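Long-range contacts in laminin subunit ALPHA-1 (Mus musculus, PDB 2JD4), which forms part of laminin-111 in basement membranes and, through its LG4-5 domains, carries sites that anchor laminin to the cell surface: residues A19-F24 with D191-V196; L49-F54 with I165-G170; K244-G249 with S317-D322. The protein carries 4 engineered substitutions. One frame throughout, in Å; residues are numbered along the deposited sequence.

Contact 1. Residues A19-F24 with D191-V196; sequences AGAHQF and DRCYVV
A single antiparallel bridge, Gln23 with Asp191, pairs the short strand 22-23 with the loop that runs from strand 186-188 to strand 197-198. It is a hydrogen-bonded pair with two unequal bonds. Gln23 N gives an almost straight bond, 175° at the hydrogen, to Asp191 O at 2.9 Å, although the nitrogen stands above the carbonyl plane; the return bond from Asp191 N to Gln23 O is weak at 3.3 Å. Asp191 also turns its carboxylate back on its own chain, where OD2 takes the Arg192 N-H on its anti side at 2.8 Å.

One step beyond the bridge the two segments part, and a water fills in: it donates to Ala21 O at 2.9 Å and accepts from Cys193 N at 2.8 Å. Beside it lies the sulfur of Cys193. Swung to the backbone-N side and anti to the carbonyl carbon (chi1 -43°), Cys193 SG sits over the face of the peptide that joins His22 to Gln23, 3.3 Å from His22 C. Ala21 CB flanks Cys193 SG at 3.9 Å. From the Gln23 side the chain leaves extended, bends at chi2 (79°), and lays its amide alongside, NE2 3.6 Å from Cys193 SG. That sulfur is joined to Cys168 in a disulfide, while Arg192 makes a cation-pi contact with Tyr17.

The chemistry is therefore split between a backbone link at the Asp191 end and, at the Cys193 end, packing round a sulfur tied covalently to strand 167-174. Peptide, methyl and amide wrap the sulfur, so the disulfide is buried among backbone and small side chains, whereas the water relays a pairing that the two segments are too far apart to make directly.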
loop_
_atom_site.group_PDB
_atom_site.type_symbol
_atom_site.label_atom_id
_atom_site.label_comp_id
_atom_site.label_asym_id
_atom_site.label_seq_id
_atom_site.Cartn_x
_atom_site.Cartn_y
_atom_site.Cartn_z
ATOM N N ALA A 19 3.807 15.610 13.837
ATOM C CA ALA A 19 2.680 16.053 14.648
ATOM C C ALA A 19 1.562 16.621 13.774
ATOM O O ALA A 19 1.820 17.313 12.794
ATOM C CB ALA A 19 3.144 17.112 15.650
ATOM N N GLY A 20 0.320 16.314 14.128
ATOM C CA GLY A 20 -0.810 16.838 13.381
ATOM C C GLY A 20 -0.893 16.385 11.932
ATOM O O GLY A 20 -1.252 17.167 11.044
ATOM N N ALA A 21 -0.543 15.130 11.688
ATOM C CA ALA A 21 -0.611 14.585 10.338
ATOM C C ALA A 21 -1.142 13.167 10.452
ATOM O O ALA A 21 -0.969 12.519 11.492
ATOM C CB ALA A 21 0.767 14.584 9.691
ATOM N N HIS A 22 -1.784 12.682 9.394
ATOM C CA HIS A 22 -2.330 11.330 9.417
ATOM C C HIS A 22 -1.907 10.510 8.196
ATOM O O HIS A 22 -1.852 11.025 7.077
ATOM C CB HIS A 22 -3.864 11.399 9.490
ATOM C CG HIS A 22 -4.378 12.104 10.709
ATOM N ND1 HIS A 22 -4.627 11.453 11.899
ATOM C CD2 HIS A 22 -4.673 13.407 10.927
ATOM C CE1 HIS A 22 -5.054 12.324 12.795
ATOM N NE2 HIS A 22 -5.091 13.518 12.232
ATOM N N GLN A 23 -1.615 9.232 8.421
ATOM C CA GLN A 23 -1.227 8.334 7.342
ATOM C C GLN A 23 -2.445 7.491 6.973
ATOM O O GLN A 23 -3.055 6.874 7.840
ATOM C CB GLN A 23 -0.096 7.394 7.781
ATOM C CG GLN A 23 0.348 6.408 6.689
ATOM C CD GLN A 23 1.259 7.043 5.650
ATOM O OE1 GLN A 23 1.526 6.451 4.604
ATOM N NE2 GLN A 23 1.749 8.247 5.940
ATOM N N PHE A 24 -2.792 7.470 5.691
ATOM C CA PHE A 24 -3.924 6.684 5.222
ATOM C C PHE A 24 -3.419 5.540 4.337
ATOM O O PHE A 24 -2.213 5.367 4.158
ATOM C CB PHE A 24 -4.907 7.572 4.445
ATOM C CG PHE A 24 -5.484 8.692 5.264
ATOM C CD1 PHE A 24 -4.824 9.915 5.355
ATOM C CD2 PHE A 24 -6.675 8.515 5.969
ATOM C CE1 PHE A 24 -5.342 10.953 6.142
ATOM C CE2 PHE A 24 -7.201 9.538 6.754
ATOM C CZ PHE A 24 -6.530 10.762 6.841
ATOM N N ASP A 191 -3.239 5.927 11.044
ATOM C CA ASP A 191 -2.038 5.877 11.881
ATOM C C ASP A 191 -1.223 7.163 11.705
ATOM O O ASP A 191 -1.674 8.105 11.043
ATOM C CB ASP A 191 -1.198 4.648 11.521
ATOM C CG ASP A 191 -0.521 4.019 12.734
ATOM O OD1 ASP A 191 -0.293 2.793 12.707
ATOM O OD2 ASP A 191 -0.212 4.741 13.709
ATOM N N ARG A 192 -0.033 7.200 12.298
ATOM C CA ARG A 192 0.844 8.371 12.225
ATOM C C ARG A 192 1.846 8.265 11.086
ATOM O O ARG A 192 2.119 7.174 10.592
ATOM C CB ARG A 192 1.592 8.526 13.549
ATOM C CG ARG A 192 0.682 8.437 14.755
ATOM C CD ARG A 192 1.374 7.723 15.903
ATOM N NE ARG A 192 1.881 8.649 16.902
ATOM C CZ ARG A 192 2.557 8.280 17.984
ATOM N NH1 ARG A 192 2.815 7.001 18.204
ATOM N NH2 ARG A 192 2.956 9.192 18.855
ATOM N N CYS A 193 2.397 9.405 10.673
ATOM C CA CYS A 193 3.369 9.438 9.588
ATOM C C CYS A 193 4.786 9.573 10.124
ATOM O O CYS A 193 5.021 10.306 11.084
ATOM C CB CYS A 193 3.128 10.641 8.684
ATOM S SG CYS A 193 1.402 10.999 8.268
ATOM N N TYR A 194 5.728 8.884 9.489
ATOM C CA TYR A 194 7.127 8.974 9.888
ATOM C C TYR A 194 7.639 10.335 9.405
ATOM O O TYR A 194 7.219 10.825 8.347
ATOM C CB TYR A 194 7.942 7.847 9.234
ATOM C CG TYR A 194 7.616 6.460 9.748
ATOM C CD1 TYR A 194 7.052 5.495 8.910
ATOM C CD2 TYR A 194 7.880 6.108 11.072
ATOM C CE1 TYR A 194 6.765 4.212 9.383
ATOM C CE2 TYR A 194 7.593 4.831 11.553
ATOM C CZ TYR A 194 7.038 3.892 10.707
ATOM O OH TYR A 194 6.754 2.634 11.190
ATOM N N VAL A 195 8.522 10.961 10.181
ATOM C CA VAL A 195 9.079 12.256 9.790
ATOM C C VAL A 195 9.725 12.087 8.422
ATOM O O VAL A 195 9.631 12.966 7.568
ATOM C CB VAL A 195 10.147 12.751 10.813
ATOM C CG1 VAL A 195 10.882 13.981 10.276
ATOM C CG2 VAL A 195 9.469 13.095 12.126
ATOM N N VAL A 196 10.367 10.942 8.226
ATOM C CA VAL A 196 11.033 10.612 6.967
ATOM C C VAL A 196 10.613 9.207 6.537
ATOM O O VAL A 196 10.759 8.255 7.306
ATOM C CB VAL A 196 12.571 10.613 7.114
ATOM C CG1 VAL A 196 13.211 10.316 5.770
ATOM C CG2 VAL A 196 13.051 11.949 7.650
HETATM O O HOH W 1 1.679 11.583 12.211
#

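Contact 2. Residues L49-F54 with I165-G170; sequences LSIRTF and IPACIG
Thr53 meets Pro166 and Ala167 where strand 44-53 finishes beside the beginning of its antiparallel partner 167-174. Thr53 CB presses on Ala167 CB at 3.3 Å, tighter than ordinary van der Waals contact. From there the branch carrying OG1, set opposite the backbone nitrogen (chi1 -178°), reaches across, and Thr53 OG1 donates to Pro166 O at 2.8 Å, tilted from the carbonyl plane. The same hydroxyl is hydrogen-bonded to Ala55 N, and a water held by Phe54 N also donates to Pro166 O, at 2.9 Å. A valine here would probably leave Pro166 O without its hydroxyl donor and Ala55 N without that partner, leaving the turn at Pro166 less firmly tied to the end of the strand.

Between 50-52 and 168-170 the ladder is regular. Arg52 and Cys168 form a hydrogen-bonded pair, with Cys168 N to Arg52 O at 3.0 Å and Arg52 N to Cys168 O at 3.2 Å. Gly170 N then hydrogen-bonds Ser50 O at 3.2 Å. With no CB on Gly170, the Ser50 hydroxyl can settle over that residue, Ser50 OG 3.6 Å from Gly170 CA.

The two faces differ in character. Arg52 and Cys168 share one: the guanidinium passes obliquely by Cys168 CB to hydrogen-bond Tyr194 O through NH2, and Cys168 is disulfide-linked to Cys193, so this face ties the strands to the segment round Tyr194 and Cys193. Ile51, Ile169, Thr53 and Ala167 share the opposite face, on which Ile51 CG1 lies 4.0 Å from Ala167 CB and the Ile51 side chain goes on to Ile60 of strand 58-64, in the other sheet. Such an apolar face packed against a second sheet is that of the laminin G beta sandwich, which belongs with the concanavalin A-like folds.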
loop_
_atom_site.group_PDB
_atom_site.type_symbol
_atom_site.label_atom_id
_atom_site.label_comp_id
_atom_site.label_asym_id
_atom_site.label_seq_id
_atom_site.Cartn_x
_atom_site.Cartn_y
_atom_site.Cartn_z
ATOM N N LEU A 49 -4.873 21.525 0.968
ATOM C CA LEU A 49 -4.279 20.522 1.850
ATOM C C LEU A 49 -2.845 20.239 1.428
ATOM O O LEU A 49 -2.416 20.670 0.370
ATOM C CB LEU A 49 -5.111 19.233 1.808
ATOM C CG LEU A 49 -5.332 18.541 0.458
ATOM C CD1 LEU A 49 -4.139 17.645 0.136
ATOM C CD2 LEU A 49 -6.605 17.717 0.509
ATOM N N SER A 50 -2.097 19.537 2.272
ATOM C CA SER A 50 -0.715 19.183 1.950
ATOM C C SER A 50 -0.664 17.661 1.922
ATOM O O SER A 50 -1.279 17.001 2.759
ATOM C CB SER A 50 0.255 19.735 3.004
ATOM O OG SER A 50 -0.028 19.206 4.289
ATOM N N ILE A 51 0.061 17.103 0.958
ATOM C CA ILE A 51 0.133 15.661 0.829
ATOM C C ILE A 51 1.531 15.165 0.485
ATOM O O ILE A 51 2.317 15.867 -0.148
ATOM C CB ILE A 51 -0.881 15.187 -0.241
ATOM C CG1 ILE A 51 -0.991 13.661 -0.246
ATOM C CG2 ILE A 51 -0.466 15.715 -1.606
ATOM C CD1 ILE A 51 -2.197 13.149 -1.022
ATOM N N ARG A 52 1.836 13.954 0.936
ATOM C CA ARG A 52 3.129 13.318 0.696
ATOM C C ARG A 52 2.843 11.844 0.407
ATOM O O ARG A 52 2.227 11.160 1.227
ATOM C CB ARG A 52 4.012 13.442 1.935
ATOM C CG ARG A 52 5.343 12.753 1.795
ATOM C CD ARG A 52 5.558 11.837 2.977
ATOM N NE ARG A 52 6.390 12.449 3.987
ATOM C CZ ARG A 52 6.580 11.948 5.200
ATOM N NH1 ARG A 52 5.985 10.818 5.563
ATOM N NH2 ARG A 52 7.377 12.580 6.043
ATOM N N THR A 53 3.312 11.349 -0.735
ATOM C CA THR A 53 3.025 9.965 -1.116
ATOM C C THR A 53 3.955 9.352 -2.173
ATOM O O THR A 53 4.644 10.060 -2.904
ATOM C CB THR A 53 1.581 9.885 -1.655
ATOM O OG1 THR A 53 1.258 8.536 -2.002
ATOM C CG2 THR A 53 1.435 10.777 -2.890
ATOM N N PHE A 54 3.959 8.022 -2.242
ATOM C CA PHE A 54 4.746 7.281 -3.231
ATOM C C PHE A 54 3.751 6.477 -4.079
ATOM O O PHE A 54 4.132 5.833 -5.057
ATOM C CB PHE A 54 5.704 6.279 -2.564
ATOM C CG PHE A 54 6.858 6.910 -1.828
ATOM C CD1 PHE A 54 6.843 7.015 -0.439
ATOM C CD2 PHE A 54 7.980 7.355 -2.523
ATOM C CE1 PHE A 54 7.931 7.547 0.249
ATOM C CE2 PHE A 54 9.075 7.888 -1.847
ATOM C CZ PHE A 54 9.052 7.985 -0.459
ATOM N N ILE A 165 -6.176 6.279 -0.133
ATOM C CA ILE A 165 -4.886 6.717 -0.669
ATOM C C ILE A 165 -3.745 6.420 0.317
ATOM O O ILE A 165 -3.834 6.772 1.490
ATOM C CB ILE A 165 -4.906 8.253 -0.969
ATOM C CG1 ILE A 165 -3.560 8.716 -1.535
ATOM C CG2 ILE A 165 -5.199 9.036 0.300
ATOM C CD1 ILE A 165 -3.365 8.405 -2.993
ATOM N N PRO A 166 -2.671 5.749 -0.145
ATOM C CA PRO A 166 -1.542 5.444 0.742
ATOM C C PRO A 166 -0.687 6.701 0.819
ATOM O O PRO A 166 0.254 6.864 0.043
ATOM C CB PRO A 166 -0.806 4.312 0.010
ATOM C CG PRO A 166 -1.846 3.744 -0.921
ATOM C CD PRO A 166 -2.557 4.977 -1.396
ATOM N N ALA A 167 -1.026 7.600 1.737
ATOM C CA ALA A 167 -0.282 8.846 1.866
ATOM C C ALA A 167 -0.500 9.505 3.218
ATOM O O ALA A 167 -1.435 9.165 3.943
ATOM C CB ALA A 167 -0.706 9.821 0.758
ATOM N N CYS A 168 0.370 10.461 3.526
ATOM C CA CYS A 168 0.288 11.234 4.755
ATOM C C CYS A 168 -0.365 12.554 4.377
ATOM O O CYS A 168 0.006 13.171 3.379
ATOM C CB CYS A 168 1.682 11.508 5.316
ATOM S SG CYS A 168 1.636 12.451 6.877
ATOM N N ILE A 169 -1.340 12.983 5.164
ATOM C CA ILE A 169 -2.018 14.239 4.888
ATOM C C ILE A 169 -1.931 15.150 6.107
ATOM O O ILE A 169 -2.195 14.728 7.228
ATOM C CB ILE A 169 -3.499 14.012 4.530
ATOM C CG1 ILE A 169 -3.608 13.129 3.284
ATOM C CG2 ILE A 169 -4.174 15.350 4.249
ATOM C CD1 ILE A 169 -5.047 12.822 2.873
ATOM N N GLY A 170 -1.535 16.395 5.879
ATOM C CA GLY A 170 -1.421 17.338 6.970
ATOM C C GLY A 170 -2.743 18.042 7.203
ATOM O O GLY A 170 -3.809 17.424 7.159
HETATM O O HOH W 2 3.061 6.227 -0.367
#

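Contact 3. Residues K244-G249 with S317-D322; sequences KVDAIG and SADTND. With MG (magnesium ion), chain D.
Asp246 OD2 is gripped from two directions: it binds the magnesium ion at 2.2 Å and accepts the backbone N-H of Asp319 at 2.8 Å, the nitrogen coming in on the anti side and somewhat out of the carboxylate plane. Asp319 adds the second protein ligand, OD2 at 2.2 Å from the magnesium, and three waters bind the metal as well. Two of these tie the site back to the chain. One donates to Asp246 OD1 at 2.6 Å, the other to Ser317 O, also at 2.6 Å.

The Asp319 carboxylate is steadied from its far oxygen: Ser317 OG donates to Asp319 OD1 at 2.7 Å, approaching from above the carboxylate plane. An inverse gamma turn centred on Asp319 presents its N-H to Asp246 and its carboxylate to the magnesium. With CG beside the backbone nitrogen (chi1 -59°), the carboxylate swings round to the metal. The cation is likely to keep both acids ionised and to offset the repulsion between their neighbouring OD2 atoms. Laminin G domains commonly bind calcium at such a site; here it holds magnesium.

Beneath the metal, Ile248 CG2 makes an apolar contact with Ala318 CB at 4.2 Å, and the Thr320 methyl packs on the backbone of Asp246 and Ala247. Thr320 OG1 is held by Tyr216 O and Val218 N. The site sits at the start of strand 247-253, which pairs with strands 235-241 and 256-262; the loop 317-322 leads into strand 322-326 beyond 235-241, and Ile248 dips inward to Leu222 and Ile224 of strand 222-230.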
loop_
_atom_site.group_PDB
_atom_site.type_symbol
_atom_site.label_atom_id
_atom_site.label_comp_id
_atom_site.label_asym_id
_atom_site.label_seq_id
_atom_site.Cartn_x
_atom_site.Cartn_y
_atom_site.Cartn_z
ATOM N N LYS A 244 -2.180 -30.004 3.591
ATOM C CA LYS A 244 -1.564 -31.309 3.387
ATOM C C LYS A 244 -0.063 -31.249 3.097
ATOM O O LYS A 244 0.735 -30.989 4.003
ATOM C CB LYS A 244 -2.279 -32.056 2.254
ATOM C CG LYS A 244 -3.755 -32.308 2.519
ATOM C CD LYS A 244 -4.407 -33.052 1.363
ATOM C CE LYS A 244 -5.899 -33.235 1.596
ATOM N NZ LYS A 244 -6.178 -34.015 2.833
ATOM N N VAL A 245 0.313 -31.481 1.837
ATOM C CA VAL A 245 1.721 -31.492 1.434
ATOM C C VAL A 245 2.158 -30.381 0.456
ATOM O O VAL A 245 3.137 -29.669 0.703
ATOM C CB VAL A 245 2.084 -32.863 0.809
ATOM C CG1 VAL A 245 3.564 -32.906 0.442
ATOM C CG2 VAL A 245 1.746 -33.988 1.789
ATOM N N ASP A 246 1.446 -30.246 -0.657
ATOM C CA ASP A 246 1.776 -29.235 -1.665
ATOM C C ASP A 246 1.926 -27.822 -1.081
ATOM O O ASP A 246 1.012 -27.315 -0.427
ATOM C CB ASP A 246 0.705 -29.239 -2.759
ATOM C CG ASP A 246 0.776 -30.481 -3.638
ATOM O OD1 ASP A 246 1.385 -31.481 -3.206
ATOM O OD2 ASP A 246 0.220 -30.454 -4.753
ATOM N N ALA A 247 3.073 -27.191 -1.334
ATOM C CA ALA A 247 3.332 -25.839 -0.828
ATOM C C ALA A 247 4.638 -25.226 -1.336
ATOM O O ALA A 247 5.510 -25.930 -1.849
ATOM C CB ALA A 247 3.343 -25.858 0.697
ATOM N N ILE A 248 4.755 -23.904 -1.200
ATOM C CA ILE A 248 5.967 -23.180 -1.587
ATOM C C ILE A 248 6.286 -22.162 -0.491
ATOM O O ILE A 248 5.384 -21.693 0.203
ATOM C CB ILE A 248 5.812 -22.423 -2.931
ATOM C CG1 ILE A 248 4.826 -21.263 -2.785
ATOM C CG2 ILE A 248 5.336 -23.384 -4.016
ATOM C CD1 ILE A 248 4.817 -20.334 -3.987
ATOM N N GLY A 249 7.564 -21.829 -0.332
ATOM C CA GLY A 249 7.956 -20.872 0.692
ATOM C C GLY A 249 9.223 -20.105 0.359
ATOM O O GLY A 249 10.094 -20.610 -0.347
ATOM N N SER A 317 3.091 -30.061 -10.295
ATOM C CA SER A 317 2.107 -29.072 -9.873
ATOM C C SER A 317 2.028 -28.890 -8.361
ATOM O O SER A 317 1.888 -29.856 -7.613
ATOM C CB SER A 317 0.724 -29.449 -10.410
ATOM O OG SER A 317 -0.275 -28.556 -9.941
ATOM N N ALA A 318 2.145 -27.642 -7.914
ATOM C CA ALA A 318 2.037 -27.334 -6.492
ATOM C C ALA A 318 0.565 -27.005 -6.333
ATOM O O ALA A 318 0.137 -25.865 -6.530
ATOM C CB ALA A 318 2.893 -26.136 -6.134
ATOM N N ASP A 319 -0.214 -28.019 -5.992
ATOM C CA ASP A 319 -1.646 -27.845 -5.862
ATOM C C ASP A 319 -2.097 -27.176 -4.582
ATOM O O ASP A 319 -2.643 -27.818 -3.687
ATOM C CB ASP A 319 -2.338 -29.192 -6.045
ATOM C CG ASP A 319 -2.034 -29.803 -7.397
ATOM O OD1 ASP A 319 -2.409 -29.192 -8.423
ATOM O OD2 ASP A 319 -1.402 -30.874 -7.435
ATOM N N THR A 320 -1.853 -25.872 -4.508
ATOM C CA THR A 320 -2.265 -25.085 -3.361
ATOM C C THR A 320 -3.612 -24.493 -3.735
ATOM O O THR A 320 -3.992 -24.474 -4.906
ATOM C CB THR A 320 -1.290 -23.921 -3.079
ATOM O OG1 THR A 320 -1.402 -22.937 -4.118
ATOM C CG2 THR A 320 0.143 -24.426 -3.020
ATOM N N ASN A 321 -4.333 -24.017 -2.732
ATOM C CA ASN A 321 -5.634 -23.397 -2.930
ATOM C C ASN A 321 -5.843 -22.720 -1.595
ATOM O O ASN A 321 -6.861 -22.918 -0.928
ATOM C CB ASN A 321 -6.711 -24.461 -3.166
ATOM C CG ASN A 321 -7.943 -23.900 -3.851
ATOM O OD1 ASN A 321 -8.909 -24.619 -4.108
ATOM N ND2 ASN A 321 -7.912 -22.605 -4.156
ATOM N N ASP A 322 -4.855 -21.913 -1.217
ATOM C CA ASP A 322 -4.869 -21.242 0.071
ATOM C C ASP A 322 -4.369 -19.800 0.028
ATOM O O ASP A 322 -3.858 -19.337 -0.989
ATOM C CB ASP A 322 -4.026 -22.067 1.039
ATOM C CG ASP A 322 -4.483 -23.518 1.106
ATOM O OD1 ASP A 322 -5.107 -23.901 2.112
ATOM O OD2 ASP A 322 -4.230 -24.269 0.144
HETATM MG MG MG D . -0.400 -32.196 -5.988
HETATM O O HOH W 3 0.758 -33.519 -4.617
HETATM O O HOH W 4 1.202 -32.377 -7.441
HETATM O O HOH W 5 -2.049 -32.153 -4.864
#

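Contacts 1 and 2 are neighbours in the first of the two laminin G domains here (LG4), centres 9 Å apart: strand 167-174 lies between strands 22-23 and 44-53, and the Cys168-Cys193 disulfide joins the two contacts directly. Contacts 2 and 3 are largely buried, contact 3 with Asp319 on the surface. Contact 2 is an antiparallel ladder with an apolar face; contact 1, which encloses contact 2 along the chain, is partly buried and leans on one bridge, a water and the sulfur. Contact 3 belongs to the second domain (LG5), about 39 Å from either by centres. There a metal and its waters replace strand pairing, joining loop to strand start through carboxylates.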